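PbSGBP-B lipoprotein (Prevotella bryantii B14, PDB 6D2Y) probably binds polysaccharide at the cell surface as a magnesium-containing, multidomain beta-sandwich lipoprotein encoded by a polysaccharide utilization locus. Local coordinates at residues L157-Y162 / D205-T210; Y172-E177 / T190-M195. All blocks are in the same frame, centred on the assembly; numbering follows the deposited sequence.

Contact 1: L157-Y162 / D205-T210; sequences LDYDNY and DKYGST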
ATOM      1  N   LEU A 157      -4.063 -14.091  11.352  1.00 57.18           N
ATOM      2  CA  LEU A 157      -4.519 -15.359  11.903  1.00 59.82           C
ATOM      3  C   LEU A 157      -5.008 -15.145  13.330  1.00 59.90           C
ATOM      4  O   LEU A 157      -4.253 -14.672  14.187  1.00 52.89           O
ATOM      5  CB  LEU A 157      -3.406 -16.405  11.849  1.00 56.91           C
ATOM      6  CG  LEU A 157      -2.578 -16.350  10.563  1.00 58.92           C
ATOM      7  CD1 LEU A 157      -1.274 -17.114  10.714  1.00 52.52           C
ATOM      8  CD2 LEU A 157      -3.387 -16.877   9.385  1.00 64.35           C
ATOM      9  N   ASP A 158      -6.266 -15.504  13.576  1.00 56.44           N
ATOM     10  CA  ASP A 158      -6.938 -15.289  14.850  1.00 55.42           C
ATOM     11  C   ASP A 158      -7.246 -16.636  15.490  1.00 54.96           C
ATOM     12  O   ASP A 158      -7.813 -17.521  14.839  1.00 58.53           O
ATOM     13  CB  ASP A 158      -8.223 -14.482  14.644  1.00 57.01           C
ATOM     14  CG  ASP A 158      -8.959 -14.202  15.939  1.00 59.63           C
ATOM     15  OD1 ASP A 158      -8.370 -13.565  16.836  1.00 57.07           O
ATOM     16  OD2 ASP A 158     -10.135 -14.608  16.052  1.00 63.68           O
ATOM     17  N   TYR A 159      -6.872 -16.791  16.760  1.00 55.50           N
ATOM     18  CA  TYR A 159      -7.073 -18.032  17.492  1.00 55.15           C
ATOM     19  C   TYR A 159      -7.808 -17.754  18.795  1.00 58.24           C
ATOM     20  O   TYR A 159      -7.789 -16.637  19.318  1.00 51.33           O
ATOM     21  CB  TYR A 159      -5.745 -18.737  17.804  1.00 47.97           C
ATOM     22  CG  TYR A 159      -4.943 -19.152  16.592  1.00 51.34           C
ATOM     23  CD1 TYR A 159      -3.797 -18.458  16.224  1.00 50.41           C
ATOM     24  CD2 TYR A 159      -5.320 -20.247  15.826  1.00 49.56           C
ATOM     25  CE1 TYR A 159      -3.055 -18.835  15.124  1.00 47.96           C
ATOM     26  CE2 TYR A 159      -4.582 -20.634  14.722  1.00 50.80           C
ATOM     27  CZ  TYR A 159      -3.450 -19.923  14.376  1.00 49.96           C
ATOM     28  OH  TYR A 159      -2.710 -20.297  13.279  1.00 51.79           O
ATOM     29  N   ASP A 160      -8.454 -18.800  19.319  1.00 59.31           N
ATOM     30  CA  ASP A 160      -9.117 -18.697  20.616  1.00 60.23           C
ATOM     31  C   ASP A 160      -8.118 -18.379  21.719  1.00 63.68           C
ATOM     32  O   ASP A 160      -8.314 -17.440  22.501  1.00 66.66           O
ATOM     33  CB  ASP A 160      -9.859 -19.998  20.932  1.00 67.70           C
ATOM     34  CG  ASP A 160     -11.024 -20.244  20.003  1.00 78.68           C
ATOM     35  OD1 ASP A 160     -11.676 -21.304  20.135  1.00 82.76           O
ATOM     36  OD2 ASP A 160     -11.293 -19.379  19.144  1.00 82.99           O
ATOM     37  N   ASN A 161      -7.035 -19.153  21.795  1.00 64.89           N
ATOM     38  CA  ASN A 161      -6.036 -18.973  22.841  1.00 68.57           C
ATOM     39  C   ASN A 161      -5.140 -17.762  22.611  1.00 66.26           C
ATOM     40  O   ASN A 161      -4.354 -17.419  23.501  1.00 66.90           O
ATOM     41  CB  ASN A 161      -5.185 -20.241  22.969  1.00 69.91           C
ATOM     42  CG  ASN A 161      -4.851 -20.861  21.624  1.00 67.00           C
ATOM     43  OD1 ASN A 161      -5.680 -20.880  20.710  1.00 59.04           O
ATOM     44  ND2 ASN A 161      -3.636 -21.383  21.499  1.00 68.57           N
ATOM     45  N   TYR A 162      -5.236 -17.110  21.456  1.00 64.53           N
ATOM     46  CA  TYR A 162      -4.483 -15.889  21.205  1.00 61.16           C
ATOM     47  C   TYR A 162      -5.190 -15.054  20.144  1.00 53.67           C
ATOM     48  O   TYR A 162      -4.997 -15.277  18.942  1.00 50.60           O
ATOM     49  CB  TYR A 162      -3.051 -16.206  20.771  1.00 65.80           C
ATOM     50  CG  TYR A 162      -2.047 -15.154  21.192  1.00 73.92           C
ATOM     51  CD1 TYR A 162      -2.135 -13.852  20.711  1.00 75.20           C
ATOM     52  CD2 TYR A 162      -1.015 -15.461  22.070  1.00 74.88           C
ATOM     53  CE1 TYR A 162      -1.224 -12.886  21.092  1.00 74.38           C
ATOM     54  CE2 TYR A 162      -0.097 -14.499  22.457  1.00 76.01           C
ATOM     55  CZ  TYR A 162      -0.206 -13.214  21.965  1.00 75.50           C
ATOM     56  OH  TYR A 162       0.702 -12.254  22.345  1.00 75.41           O
ATOM     57  N   ASP A 205      -0.867 -10.459  16.722  1.00 61.47           N
ATOM     58  CA  ASP A 205      -1.457 -11.774  16.945  1.00 60.04           C
ATOM     59  C   ASP A 205      -0.420 -12.639  17.656  1.00 57.47           C
ATOM     60  O   ASP A 205       0.535 -12.122  18.246  1.00 60.76           O
ATOM     61  CB  ASP A 205      -1.961 -12.378  15.620  1.00 56.48           C
ATOM     62  CG  ASP A 205      -0.850 -12.611  14.608  1.00 54.59           C
ATOM     63  OD1 ASP A 205       0.331 -12.363  14.928  1.00 58.93           O
ATOM     64  OD2 ASP A 205      -1.167 -13.048  13.481  1.00 50.44           O
ATOM     65  N   LYS A 206      -0.600 -13.961  17.590  1.00 51.89           N
ATOM     66  CA  LYS A 206       0.292 -14.872  18.300  1.00 50.71           C
ATOM     67  C   LYS A 206       1.723 -14.784  17.792  1.00 54.20           C
ATOM     68  O   LYS A 206       2.667 -15.010  18.557  1.00 59.68           O
ATOM     69  CB  LYS A 206      -0.223 -16.308  18.175  1.00 52.70           C
ATOM     70  CG  LYS A 206       0.429 -17.293  19.131  1.00 54.89           C
ATOM     71  CD  LYS A 206       0.083 -18.730  18.770  1.00 51.60           C
ATOM     72  CE  LYS A 206       0.721 -19.704  19.744  1.00 48.53           C
ATOM     73  NZ  LYS A 206       2.007 -20.227  19.212  1.00 53.71           N
ATOM     74  N   TYR A 207       1.910 -14.445  16.520  1.00 48.76           N
ATOM     75  CA  TYR A 207       3.209 -14.548  15.873  1.00 53.29           C
ATOM     76  C   TYR A 207       3.959 -13.224  15.792  1.00 58.40           C
ATOM     77  O   TYR A 207       5.048 -13.185  15.213  1.00 66.84           O
ATOM     78  CB  TYR A 207       3.039 -15.146  14.473  1.00 46.87           C
ATOM     79  CG  TYR A 207       2.267 -16.448  14.489  1.00 48.74           C
ATOM     80  CD1 TYR A 207       2.781 -17.572  15.125  1.00 46.24           C
ATOM     81  CD2 TYR A 207       1.020 -16.553  13.882  1.00 48.80           C
ATOM     82  CE1 TYR A 207       2.083 -18.762  15.151  1.00 44.85           C
ATOM     83  CE2 TYR A 207       0.312 -17.744  13.903  1.00 47.63           C
ATOM     84  CZ  TYR A 207       0.850 -18.844  14.539  1.00 49.96           C
ATOM     85  OH  TYR A 207       0.157 -20.034  14.565  1.00 52.50           O
ATOM     86  N   GLY A 208       3.418 -12.147  16.359  1.00 54.30           N
ATOM     87  CA  GLY A 208       4.154 -10.898  16.413  1.00 60.50           C
ATOM     88  C   GLY A 208       3.334  -9.645  16.182  1.00 60.85           C
ATOM     89  O   GLY A 208       2.129  -9.714  15.920  1.00 62.94           O
ATOM     90  N   SER A 209       3.989  -8.488  16.280  1.00 62.53           N
ATOM     91  CA  SER A 209       3.367  -7.188  16.075  1.00 61.94           C
ATOM     92  C   SER A 209       4.045  -6.483  14.910  1.00 67.70           C
ATOM     93  O   SER A 209       5.270  -6.546  14.763  1.00 68.09           O
ATOM     94  CB  SER A 209       3.473  -6.316  17.331  1.00 65.97           C
ATOM     95  OG  SER A 209       2.482  -6.654  18.282  1.00 76.62           O
ATOM     96  N   THR A 210       3.247  -5.807  14.086  1.00 63.51           N
ATOM     97  CA  THR A 210       3.770  -5.073  12.942  1.00 68.60           C
ATOM     98  C   THR A 210       3.003  -3.770  12.783  1.00 64.57           C
ATOM     99  O   THR A 210       1.769  -3.762  12.833  1.00 54.61           O
ATOM    100  CB  THR A 210       3.682  -5.904  11.656  1.00 74.71           C
ATOM    101  OG1 THR A 210       2.418  -6.576  11.603  1.00 76.25           O
ATOM    102  CG2 THR A 210       4.808  -6.933  11.606  1.00 75.24           C
TER
HETATM  103  O   HOH W   1      -2.946 -15.073  17.050  1.00 56.18           O
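Tyr-162 lays one face of its ring on the backbone of Lys-206. The CA of Lys-206 sits 3.6 Å from the centroid of the Tyr-162 ring and 14° off the ring normal, a CH-pi contact over the middle of the face. Lys-206 CB and CG continue the contact along Tyr-162 CG and CD2, the two side chains crossing at about a right angle.

Further along, Tyr-207 meets two residues of the loop. Its CE2 lies 3.7 Å from Tyr-159 CE1, in the plane of the Tyr-159 ring and at that ring's edge, while Leu-157 CD1 packs 3.6 Å from the same Tyr-207 CE2. With CG beside the backbone N (chi1 -53°), Tyr-207 swings its ring back toward the loop. The phenol oxygens of Tyr-207 and Tyr-159 come within 3.2 Å (OH to OH), and Tyr-159 OH is hydrogen-bonded to Pro-105 O in the preceding part of the chain.

A water bridges the backbones. It accepts from Lys-206 N at 2.7 Å and donates to Tyr-162 O at 2.8 Å and, at longer range, to Leu-157 O, so one molecule links three main-chain groups of the two segments; Tyr-162 O also takes the N-H of Tyr-159.

Behind this, a type I turn from Asp-205 to Gly-208 sets Lys-206 and Tyr-207 side by side. Asp-205 OD1 takes the N-H of Tyr-207 at 3.1 Å, from above the carboxylate plane, forming an Asx turn inside it.

The turn is the hairpin connection between strands 200-205 and 208-215; segment 157-162 belongs to the loop joining strands 148-154 and 165-168. Leu-157 and Tyr-207 also touch Ile-130, and Lys-206 NZ forms a salt bridge with Asp-110, so this end of the IPT/TIG domain meets the preceding part of the chain.

Contact 2: Y172-E177 / T190-M195; sequences YTLPRE and TMPEDM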
ATOM      1  N   TYR A 172      -5.198   2.649  23.460  1.00 78.12           N
ATOM      2  CA  TYR A 172      -6.430   2.253  22.797  1.00 70.44           C
ATOM      3  C   TYR A 172      -6.285   0.881  22.156  1.00 70.57           C
ATOM      4  O   TYR A 172      -5.282   0.593  21.495  1.00 67.73           O
ATOM      5  CB  TYR A 172      -6.838   3.274  21.733  1.00 64.72           C
ATOM      6  CG  TYR A 172      -8.118   2.913  21.017  1.00 65.50           C
ATOM      7  CD1 TYR A 172      -9.356   3.165  21.595  1.00 73.62           C
ATOM      8  CD2 TYR A 172      -8.091   2.314  19.763  1.00 61.65           C
ATOM      9  CE1 TYR A 172     -10.529   2.834  20.944  1.00 77.54           C
ATOM     10  CE2 TYR A 172      -9.259   1.981  19.104  1.00 66.95           C
ATOM     11  CZ  TYR A 172     -10.475   2.242  19.700  1.00 72.30           C
ATOM     12  OH  TYR A 172     -11.642   1.912  19.050  1.00 72.07           O
ATOM     13  N   THR A 173      -7.303   0.043  22.348  1.00 66.81           N
ATOM     14  CA  THR A 173      -7.405  -1.248  21.686  1.00 61.12           C
ATOM     15  C   THR A 173      -8.763  -1.333  21.006  1.00 59.59           C
ATOM     16  O   THR A 173      -9.788  -1.033  21.626  1.00 65.52           O
ATOM     17  CB  THR A 173      -7.235  -2.407  22.673  1.00 65.47           C
ATOM     18  OG1 THR A 173      -5.952  -2.315  23.306  1.00 74.22           O
ATOM     19  CG2 THR A 173      -7.338  -3.743  21.949  1.00 60.60           C
ATOM     20  N   LEU A 174      -8.766  -1.726  19.740  1.00 57.26           N
ATOM     21  CA  LEU A 174     -10.007  -1.836  18.988  1.00 59.34           C
ATOM     22  C   LEU A 174     -10.898  -2.901  19.619  1.00 61.56           C
ATOM     23  O   LEU A 174     -10.461  -4.053  19.766  1.00 63.26           O
ATOM     24  CB  LEU A 174      -9.721  -2.182  17.529  1.00 57.48           C
ATOM     25  CG  LEU A 174     -10.932  -2.298  16.598  1.00 62.52           C
ATOM     26  CD1 LEU A 174     -11.621  -0.952  16.436  1.00 61.51           C
ATOM     27  CD2 LEU A 174     -10.520  -2.856  15.246  1.00 58.64           C
ATOM     28  N   PRO A 175     -12.125  -2.567  20.018  1.00 61.07           N
ATOM     29  CA  PRO A 175     -13.006  -3.581  20.610  1.00 65.59           C
ATOM     30  C   PRO A 175     -13.307  -4.689  19.613  1.00 62.42           C
ATOM     31  O   PRO A 175     -13.512  -4.442  18.423  1.00 64.69           O
ATOM     32  CB  PRO A 175     -14.268  -2.791  20.975  1.00 67.02           C
ATOM     33  CG  PRO A 175     -13.827  -1.356  21.032  1.00 67.57           C
ATOM     34  CD  PRO A 175     -12.744  -1.231  20.004  1.00 61.44           C
ATOM     35  N   ARG A 176     -13.317  -5.927  20.113  1.00 56.68           N
ATOM     36  CA  ARG A 176     -13.560  -7.073  19.245  1.00 59.97           C
ATOM     37  C   ARG A 176     -14.951  -7.021  18.621  1.00 66.05           C
ATOM     38  O   ARG A 176     -15.140  -7.481  17.488  1.00 69.56           O
ATOM     39  CB  ARG A 176     -13.360  -8.371  20.031  1.00 60.28           C
ATOM     40  CG  ARG A 176     -14.135  -9.574  19.508  1.00 76.02           C
ATOM     41  CD  ARG A 176     -13.443 -10.230  18.319  1.00 78.58           C
ATOM     42  NE  ARG A 176     -11.992 -10.293  18.476  1.00 77.35           N
ATOM     43  CZ  ARG A 176     -11.223 -11.241  17.949  1.00 76.90           C
ATOM     44  NH1 ARG A 176     -11.766 -12.216  17.232  1.00 75.77           N
ATOM     45  NH2 ARG A 176      -9.910 -11.217  18.138  1.00 77.24           N
ATOM     46  N   GLU A 177     -15.928  -6.444  19.327  1.00 69.97           N
ATOM     47  CA  GLU A 177     -17.275  -6.342  18.773  1.00 74.99           C
ATOM     48  C   GLU A 177     -17.300  -5.474  17.522  1.00 74.92           C
ATOM     49  O   GLU A 177     -18.157  -5.668  16.653  1.00 77.35           O
ATOM     50  CB  GLU A 177     -18.238  -5.780  19.820  1.00 82.78           C
ATOM     51  CG  GLU A 177     -17.677  -4.634  20.653  1.00 93.11           C
ATOM     52  CD  GLU A 177     -16.933  -5.106  21.892  1.00 99.21           C
ATOM     53  OE1 GLU A 177     -17.238  -4.604  22.995  1.00102.85           O
ATOM     54  OE2 GLU A 177     -16.042  -5.972  21.765  1.00 96.53           O
ATOM     55  N   THR A 190     -16.080  -2.218  11.877  1.00 61.31           N
ATOM     56  CA  THR A 190     -16.884  -1.004  11.830  1.00 62.42           C
ATOM     57  C   THR A 190     -16.200   0.064  12.676  1.00 61.49           C
ATOM     58  O   THR A 190     -15.998  -0.128  13.880  1.00 69.13           O
ATOM     59  CB  THR A 190     -18.306  -1.269  12.329  1.00 62.90           C
ATOM     60  OG1 THR A 190     -18.923  -2.281  11.525  1.00 56.68           O
ATOM     61  CG2 THR A 190     -19.142  -0.002  12.240  1.00 64.07           C
HETATM   62  N   MSE A 191     -15.849   1.182  12.044  1.00 60.45           N
HETATM   63  CA  MSE A 191     -15.069   2.254  12.667  1.00 52.80           C
HETATM   64  C   MSE A 191     -15.765   2.830  13.900  1.00 57.27           C
HETATM   65  O   MSE A 191     -16.844   3.403  13.787  1.00 61.99           O
HETATM   66  CB  MSE A 191     -14.818   3.359  11.644  1.00 58.36           C
HETATM   67  CG  MSE A 191     -14.222   4.653  12.180  1.00 64.43           C
HETATM   68 SE   MSE A 191     -12.552   4.334  13.117  0.68 66.04          SE
HETATM   69  CE  MSE A 191     -11.487   3.676  11.627  1.00 53.05           C
ATOM     70  N   PRO A 192     -15.149   2.684  15.074  1.00 57.64           N
ATOM     71  CA  PRO A 192     -15.701   3.316  16.279  1.00 57.95           C
ATOM     72  C   PRO A 192     -15.686   4.832  16.166  1.00 67.45           C
ATOM     73  O   PRO A 192     -15.067   5.426  15.280  1.00 71.20           O
ATOM     74  CB  PRO A 192     -14.780   2.829  17.403  1.00 55.13           C
ATOM     75  CG  PRO A 192     -14.119   1.614  16.862  1.00 58.27           C
ATOM     76  CD  PRO A 192     -14.000   1.817  15.382  1.00 55.04           C
ATOM     77  N   GLU A 193     -16.393   5.469  17.098  1.00 76.13           N
ATOM     78  CA  GLU A 193     -16.483   6.921  17.094  1.00 82.34           C
ATOM     79  C   GLU A 193     -15.232   7.591  17.643  1.00 78.35           C
ATOM     80  O   GLU A 193     -15.011   8.774  17.367  1.00 81.46           O
ATOM     81  CB  GLU A 193     -17.697   7.380  17.905  1.00 92.99           C
ATOM     82  CG  GLU A 193     -19.025   7.255  17.175  1.00101.57           C
ATOM     83  CD  GLU A 193     -19.651   8.603  16.864  1.00108.34           C
ATOM     84  OE1 GLU A 193     -18.900   9.585  16.681  1.00109.26           O
ATOM     85  OE2 GLU A 193     -20.897   8.682  16.803  1.00112.94           O
ATOM     86  N   ASP A 194     -14.405   6.871  18.397  1.00 78.52           N
ATOM     87  CA  ASP A 194     -13.352   7.492  19.191  1.00 77.53           C
ATOM     88  C   ASP A 194     -12.006   6.812  18.979  1.00 70.41           C
ATOM     89  O   ASP A 194     -11.201   6.701  19.908  1.00 71.61           O
ATOM     90  CB  ASP A 194     -13.724   7.483  20.672  1.00 81.38           C
ATOM     91  CG  ASP A 194     -13.830   6.076  21.236  1.00 84.44           C
ATOM     92  OD1 ASP A 194     -14.196   5.155  20.475  1.00 84.47           O
ATOM     93  OD2 ASP A 194     -13.546   5.890  22.438  1.00 87.13           O
HETATM   94  N   MSE A 195     -11.721   6.349  17.766  1.00 62.57           N
HETATM   95  CA  MSE A 195     -10.403   5.776  17.528  1.00 62.12           C
HETATM   96  C   MSE A 195      -9.408   6.928  17.405  1.00 60.68           C
HETATM   97  O   MSE A 195      -9.670   7.902  16.698  1.00 54.49           O
HETATM   98  CB  MSE A 195     -10.372   4.880  16.281  1.00 56.29           C
HETATM   99  CG  MSE A 195      -8.960   4.608  15.773  1.00 54.81           C
HETATM  100 SE   MSE A 195      -8.841   3.755  14.020  0.54 55.63          SE
HETATM  101  CE  MSE A 195      -9.101   1.905  14.522  1.00 57.75           C
TER
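Tyr-172 and Leu-174 reach across from one segment to Pro-192 and Met-195 of the other, and the contact is made by van der Waals packing. The aliphatic part centres on Pro-192, whose CG is touched by two side chains, Leu-174 and Tyr-172. Leu-174 brings its CD1 branch to 3.6 Å from Pro-192 CG, crossing the proline at about a right angle, and the same methyl lies 4.3 Å from the CE of Met-195. With CG anti to the backbone N (chi1 -179°) and chi2 at 66°, Leu-174 turns its CD1 branch to the proline. Pro-175 CD adds a looser approach at the margin.

Aromatic packing belongs to Tyr-172. Its ring is extended toward the other segment by a chi1 of -180°, and one face receives the backbone of Met-195: the CA of Met-195 stands 4.1 Å above the ring plane, offset toward the rim. Met-195 CB lies 4.2 Å from Tyr-172 CE2. Met-195 is a selenomethionine in this model; its chain turns at the selenium, bringing the terminal methyl round toward Leu-174.

The polar element is small. Tyr-172 OH is pressed against Pro-192, 3.3 Å from CG, and the hydroxyl has no hydrogen-bonding partner in the model although the contact buries it. Asp-194 O comes obliquely to the ring, 4.1 Å from Tyr-172 CE1, a contact rather than a bond.

Tyr-172 starts the segment on the short, weakly bonded strand about 172-173, at the edge of the sheet beside strand 165-168, and the chain then runs on toward strand 179-182 of the other sheet. Segment 190-195 leaves strand 186-190 and heads for strand 200-205. Leu-174 and Met-195 both touch Phe-189, and they reach Ile-166 and Val-168 of strand 165-168 respectively, so the contact closes one margin between the two sheets of the IPT/TIG beta sandwich.

Overall arrangement
Both contacts lie inside the IPT/TIG domain and both reach the sheet holding strands 165-168 and 200-205, with contact 2 nested in the chain between the segments of contact 1. Their centres are 18 Å apart, and a salt bridge from Asp-158 OD1 to Arg-176 NH2 ties the two together. Each is only partly buried. Contact 1, where hairpin and loop face the preceding part of the chain, mixes ring packing with a bridging water and has charged or polar partners beyond it. Contact 2, at a margin between the sheets, is mostly apolar packing, apart from the buried Tyr-172 hydroxyl, its buried leucine and selenomethionine leading inward. Neither lies near the magnesium site.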